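Local atomic coordinates of BAG family molecular chaperone regulator 1 (Arabidopsis thaliana, PDB entry 4HWC), a protein that probably acts as a co-chaperone, its BAG domain binding the ATPase domain of HSP70/HSC70 chaperones, in pathways such as programmed cell death and stress responses. Residues 47-50 / 51-54; 65-68 / 69-72; 71-74 / 75-79. One frame throughout, in Å; residues are numbered along the deposited sequence.

Contact 1: residues 47-50 / 51-54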
# COMPACT_ATOMS: atom_id res chain seq x y z
N LEU A 47 4.45 -6.55 1.11
CA LEU A 47 4.53 -6.13 -0.28
C LEU A 47 4.44 -4.61 -0.33
O LEU A 47 5.07 -3.98 -1.18
CB LEU A 47 3.40 -6.73 -1.15
CG LEU A 47 3.51 -8.22 -1.48
CD1 LEU A 47 2.31 -8.64 -2.31
CD2 LEU A 47 4.80 -8.47 -2.24
N LEU A 48 3.65 -4.03 0.58
CA LEU A 48 3.51 -2.57 0.64
C LEU A 48 4.81 -1.92 1.11
O LEU A 48 5.19 -0.85 0.63
CB LEU A 48 2.36 -2.17 1.57
CG LEU A 48 0.95 -2.44 1.04
CD1 LEU A 48 -0.04 -2.41 2.18
CD2 LEU A 48 0.57 -1.39 -0.02
N MET A 49 5.49 -2.56 2.06
CA MET A 49 6.75 -2.01 2.55
C MET A 49 7.79 -2.00 1.45
O MET A 49 8.66 -1.11 1.41
CB MET A 49 7.25 -2.80 3.76
CG MET A 49 6.34 -2.71 4.96
SD MET A 49 6.05 -1.01 5.49
CE MET A 49 7.68 -0.61 6.17
N ASN A 50 7.72 -2.99 0.55
CA ASN A 50 8.66 -3.07 -0.56
C ASN A 50 8.43 -1.91 -1.52
O ASN A 50 9.37 -1.39 -2.12
CB ASN A 50 8.52 -4.40 -1.31
CG ASN A 50 9.31 -5.52 -0.66
OD1 ASN A 50 10.23 -5.27 0.13
ND2 ASN A 50 8.97 -6.77 -1.00
N GLU A 51 7.17 -1.52 -1.67
CA GLU A 51 6.85 -0.39 -2.54
C GLU A 51 7.31 0.90 -1.85
O GLU A 51 7.71 1.85 -2.51
CB GLU A 51 5.34 -0.33 -2.82
CG GLU A 51 4.81 -1.53 -3.60
CD GLU A 51 5.54 -1.74 -4.92
OE1 GLU A 51 5.48 -0.84 -5.79
OE2 GLU A 51 6.17 -2.81 -5.10
N LEU A 52 7.25 0.92 -0.52
CA LEU A 52 7.68 2.10 0.23
C LEU A 52 9.19 2.27 0.05
O LEU A 52 9.70 3.39 -0.08
CB LEU A 52 7.34 1.93 1.71
CG LEU A 52 7.35 3.19 2.57
CD1 LEU A 52 6.22 4.12 2.14
CD2 LEU A 52 7.18 2.81 4.03
N ILE A 53 9.91 1.15 0.03
CA ILE A 53 11.35 1.17 -0.17
C ILE A 53 11.65 1.69 -1.58
O ILE A 53 12.53 2.53 -1.76
CB ILE A 53 11.96 -0.24 0.02
CG1 ILE A 53 11.77 -0.70 1.47
CG2 ILE A 53 13.45 -0.23 -0.33
CD1 ILE A 53 12.14 -2.17 1.72
N LYS A 54 10.92 1.19 -2.58
CA LYS A 54 11.12 1.63 -3.96
C LYS A 54 10.89 3.13 -4.09
O LYS A 54 11.59 3.82 -4.84
CB LYS A 54 10.17 0.89 -4.91
CG LYS A 54 10.52 -0.57 -5.17
CD LYS A 54 9.50 -1.21 -6.10
CE LYS A 54 9.74 -2.70 -6.26
NZ LYS A 54 9.63 -3.42 -4.97
O HOH W 1 5.70 -4.92 -3.69
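Leu47 to Asn50 and Glu51 to Lys54 form two successive turns of helix 38-55, joined by four i to i+4 backbone hydrogen bonds, of which Leu52 N to Leu48 O measures 2.9 Å and Glu51 N to Leu47 O is the longest at 3.3 Å. The carbonyl of Leu47 has a further partner, a water that donates 2.8 Å to Leu47 O and 2.6 Å to Glu51 OE2. CG of Glu51 lies beside the backbone N (chi1 -64°), and a bend at chi2 (-57°) then brings the carboxylate to this water. The same OE2 of Glu51 forms a long salt bridge of 3.5 Å with Lys54 NZ, which reaches back because the lysine chain, otherwise extended, bends at chi4 (61°). Water and ammonium thus share one carboxylate oxygen, and the negative charge is probably partly offset. On another side of the helix, Met49 and Leu52 lie alongside each other and point the same way, the methyl CE of Met49 4.1 Å from Leu52 CD2. Glu51 also touches Ile12 and Glu15 of helix 5-31. Leu48 packs on Leu19 of that helix and on Leu82 of helix 62-88, and so fits between the two, as expected of the middle helix of the three-helix bundle that forms the BAG domain.

Contact 2: residues 65-68 / 69-72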
# COMPACT_ATOMS: atom_id res chain seq x y z
N LYS A 65 7.70 15.51 -7.53
CA LYS A 65 8.07 15.22 -6.15
C LYS A 65 6.78 15.07 -5.34
O LYS A 65 6.70 14.25 -4.43
CB LYS A 65 8.93 16.35 -5.59
CG LYS A 65 9.37 16.15 -4.15
CD LYS A 65 10.63 16.96 -3.83
CE LYS A 65 10.40 18.45 -3.99
NZ LYS A 65 9.39 18.96 -3.02
N LEU A 66 5.78 15.87 -5.69
CA LEU A 66 4.50 15.81 -5.00
C LEU A 66 3.83 14.46 -5.27
O LEU A 66 3.21 13.88 -4.37
CB LEU A 66 3.58 16.94 -5.47
CG LEU A 66 2.22 16.97 -4.78
CD1 LEU A 66 2.42 17.18 -3.29
CD2 LEU A 66 1.36 18.07 -5.38
N GLN A 67 3.96 13.96 -6.50
CA GLN A 67 3.37 12.68 -6.86
C GLN A 67 4.01 11.54 -6.08
O GLN A 67 3.35 10.57 -5.72
CB GLN A 67 3.52 12.43 -8.36
CG GLN A 67 2.61 13.29 -9.21
CD GLN A 67 1.15 13.15 -8.81
OE1 GLN A 67 0.61 12.04 -8.74
NE2 GLN A 67 0.50 14.28 -8.54
N ARG A 68 5.31 11.65 -5.83
CA ARG A 68 6.02 10.63 -5.08
C ARG A 68 5.52 10.62 -3.64
O ARG A 68 5.27 9.56 -3.06
CB ARG A 68 7.53 10.90 -5.09
CG ARG A 68 8.37 9.78 -4.48
CD ARG A 68 9.83 10.18 -4.37
NE ARG A 68 10.05 11.14 -3.30
CZ ARG A 68 10.15 10.81 -2.02
NH1 ARG A 68 10.07 9.54 -1.65
NH2 ARG A 68 10.31 11.76 -1.10
N LYS A 69 5.38 11.81 -3.05
CA LYS A 69 4.91 11.92 -1.67
C LYS A 69 3.48 11.43 -1.54
O LYS A 69 3.09 10.90 -0.49
CB LYS A 69 5.01 13.36 -1.17
CG LYS A 69 6.42 13.86 -0.92
CD LYS A 69 6.38 15.34 -0.52
CE LYS A 69 7.77 15.94 -0.42
NZ LYS A 69 7.67 17.40 -0.12
N MET A 70 2.67 11.62 -2.57
CA MET A 70 1.30 11.15 -2.50
C MET A 70 1.29 9.62 -2.47
O MET A 70 0.52 9.02 -1.72
CB MET A 70 0.47 11.63 -3.70
CG MET A 70 -0.96 11.04 -3.70
SD MET A 70 -2.08 11.71 -4.94
CE MET A 70 -1.44 10.98 -6.44
N GLN A 71 2.14 8.99 -3.27
CA GLN A 71 2.18 7.53 -3.28
C GLN A 71 2.69 7.02 -1.95
O GLN A 71 2.25 5.98 -1.45
CB GLN A 71 3.05 7.00 -4.42
CG GLN A 71 2.50 7.30 -5.80
CD GLN A 71 1.07 6.80 -5.99
OE1 GLN A 71 0.24 7.47 -6.61
NE2 GLN A 71 0.78 5.61 -5.47
N VAL A 72 3.63 7.74 -1.35
CA VAL A 72 4.15 7.34 -0.05
C VAL A 72 3.01 7.38 0.97
O VAL A 72 2.87 6.48 1.79
CB VAL A 72 5.27 8.29 0.41
CG1 VAL A 72 5.60 8.02 1.87
CG2 VAL A 72 6.52 8.08 -0.46
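Two successive turns of helix 62-88, the last helix of the three-helix BAG domain, meet here through the Lys65-Lys69, Gln67-Met70 and Arg68-Val72 pairs. The backbone is regular α-helix, with i to i+4 bonds from Lys69 N to Lys65 O (3.1 Å) through to Val72 N to Arg68 O (3.0 Å). Arg68 and Val72 lie side by side, pointing the same way, on the flank that meets helix 38-55. Val72 CG2 rests 3.2 Å from Arg68 O and 4.0 Å from Arg68 NH1, approaching the guanidinium obliquely. That nitrogen has its polar partner beyond the two turns: NH1 of Arg68 is hydrogen-bonded to the backbone O of Leu55, and the arginine side chain also touches Ile9 of helix 5-31. Val72 continues the apolar surface onto Leu52 and Leu55. On the outer side, Gln67 and Met70 also lie alongside each other. A bend at chi2 (-55°) brings Gln67 OE1 nearer the following turn, and the methionine, bent at chi3 (73°), returns its methyl to it, Met70 CE lying 3.3 Å from Gln67 OE1.

Lys65 and Lys69 lie side by side and point the same way, Lys69 extended and Lys65 bent at chi3 and chi4, which leaves Lys65 NZ 3.7 Å from Lys69 NZ. Two ammonium groups this close would probably repel each other, a cost that solvent is likely to screen at this exposed edge and that a lowered pKa of one lysine could also relieve. Arg68 NH1 is instead given to the backbone carbonyl of Leu55, which links helix 62-88 to the end of helix 38-55.

Contact 3: residues 71-74 / 75-79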
# COMPACT_ATOMS: atom_id res chain seq x y z
N GLN A 71 2.14 8.99 -3.27
CA GLN A 71 2.18 7.53 -3.28
C GLN A 71 2.69 7.02 -1.95
O GLN A 71 2.25 5.98 -1.45
CB GLN A 71 3.05 7.00 -4.42
CG GLN A 71 2.50 7.30 -5.80
CD GLN A 71 1.07 6.80 -5.99
OE1 GLN A 71 0.24 7.47 -6.61
NE2 GLN A 71 0.78 5.61 -5.47
N VAL A 72 3.63 7.74 -1.35
CA VAL A 72 4.15 7.34 -0.05
C VAL A 72 3.01 7.38 0.97
O VAL A 72 2.87 6.48 1.79
CB VAL A 72 5.27 8.29 0.41
CG1 VAL A 72 5.60 8.02 1.87
CG2 VAL A 72 6.52 8.08 -0.46
N LYS A 73 2.21 8.44 0.89
CA LYS A 73 1.08 8.60 1.81
C LYS A 73 0.06 7.49 1.63
O LYS A 73 -0.52 7.00 2.61
CB LYS A 73 0.41 9.96 1.59
CG LYS A 73 -0.75 10.25 2.54
CD LYS A 73 -0.28 10.27 3.99
CE LYS A 73 -1.42 10.68 4.92
NZ LYS A 73 -0.96 10.74 6.33
N ARG A 74 -0.18 7.10 0.39
CA ARG A 74 -1.13 6.03 0.10
C ARG A 74 -0.70 4.75 0.80
O ARG A 74 -1.51 4.08 1.43
CB ARG A 74 -1.22 5.75 -1.40
CG ARG A 74 -2.15 6.66 -2.16
CD ARG A 74 -3.00 5.84 -3.12
NE ARG A 74 -2.22 5.32 -4.22
CZ ARG A 74 -2.63 4.37 -5.06
NH1 ARG A 74 -1.84 3.98 -6.04
NH2 ARG A 74 -3.83 3.81 -4.91
N VAL A 75 0.58 4.40 0.67
CA VAL A 75 1.12 3.20 1.28
C VAL A 75 1.06 3.24 2.80
O VAL A 75 0.69 2.25 3.45
CB VAL A 75 2.59 2.96 0.85
CG1 VAL A 75 3.18 1.78 1.61
CG2 VAL A 75 2.65 2.68 -0.65
N GLN A 76 1.43 4.38 3.38
CA GLN A 76 1.37 4.54 4.82
C GLN A 76 -0.06 4.32 5.32
O GLN A 76 -0.28 3.67 6.34
CB GLN A 76 1.87 5.94 5.22
CG GLN A 76 3.38 6.12 5.06
CD GLN A 76 3.84 7.56 5.26
OE1 GLN A 76 5.04 7.82 5.38
NE2 GLN A 76 2.90 8.49 5.27
N ASN A 77 -1.03 4.85 4.58
CA ASN A 77 -2.43 4.70 4.95
C ASN A 77 -2.87 3.24 4.90
O ASN A 77 -3.56 2.77 5.79
CB ASN A 77 -3.35 5.53 4.03
CG ASN A 77 -3.28 7.02 4.32
OD1 ASN A 77 -2.72 7.44 5.32
ND2 ASN A 77 -3.87 7.81 3.43
N TYR A 78 -2.48 2.53 3.84
CA TYR A 78 -2.86 1.12 3.72
C TYR A 78 -2.21 0.27 4.80
O TYR A 78 -2.84 -0.63 5.35
CB TYR A 78 -2.49 0.56 2.35
CG TYR A 78 -3.36 1.06 1.21
CD1 TYR A 78 -4.75 1.12 1.34
CD2 TYR A 78 -2.79 1.39 -0.01
CE1 TYR A 78 -5.55 1.53 0.25
CE2 TYR A 78 -3.58 1.79 -1.09
CZ TYR A 78 -4.95 1.85 -0.95
OH TYR A 78 -5.70 2.23 -2.04
N VAL A 79 -0.94 0.53 5.11
CA VAL A 79 -0.28 -0.25 6.15
C VAL A 79 -0.98 0.02 7.48
O VAL A 79 -1.16 -0.88 8.30
CB VAL A 79 1.23 0.09 6.24
CG1 VAL A 79 1.86 -0.63 7.44
CG2 VAL A 79 1.93 -0.34 4.97
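Val72 meets Gln76, Lys73 meets Asn77 and Arg74 meets Tyr78 along consecutive turns of helix 62-88, whose inner face packs in the three-helix bundle of the BAG domain while its outer face carries polar chains. The inner side is the closely packed one. Val75 CG2 sits 3.4 Å from Gln71 O, and the valine also touches Val16 of helix 5-31 and Leu52 of helix 38-55. Tyr78 lies beside Arg74 and points the same way, the guanidinium and ring planes 63° apart. With CG anti to the carbonyl carbon (chi1 -73°), the tyrosine ring leans back along the helix, so that its CD2 comes 3.3 Å from Arg74 O in an oblique approach. The phenol meets the guanidinium more loosely, Tyr78 OH being 3.8 Å from Arg74 NH2. The charge of Arg74 is matched elsewhere: NH1 makes a salt bridge with Asp17 OD1 of helix 5-31 and a weak hydrogen bond with Ser13 O. Tyr78 itself packs on Val16 and Leu48, between the two other helices.

On the outer side the side chains around Lys73 meet more loosely. Lys73 passes Gln76 at about a right angle, its CD 3.9 Å from Gln76 NE2, and runs aslant Asn77, with Lys73 CE 3.5 Å from Asn77 OD1. The close exception is the asparagine amide, which folds back over the preceding turn and brings Asn77 CG 3.2 Å from Lys73 O. An alanine in place of Asn77 would take away this amide, and the end of the Lys73 chain would probably be freer to swing, having lost the group it lies against. Gln76, extended beyond CG, slants across Val72, its OE1 3.6 Å from Val72 CG1.

How the contacts relate
Contact 1 lies on helix 38-55, while contacts 2 and 3 follow later in the chain on helix 62-88, where they share Gln71 and Val72 and have centres about 10 Å apart. The centre of contact 1 is about 10 Å from that of contact 3 and about 14 Å from that of contact 2. Across the helix-helix interface, Leu52 CD1 meets Val72 CG1 at 4.0 Å and Val75 CG1 at 3.9 Å, bridging both contacts of the last helix. The side chain of Leu48 packs on Tyr78 and Val79, and its carbonyl oxygen touches Val75 CG1. Side chains from all three contacts also touch helix 5-31, so these turns of two helices help close the apolar interior of the three-helix bundle.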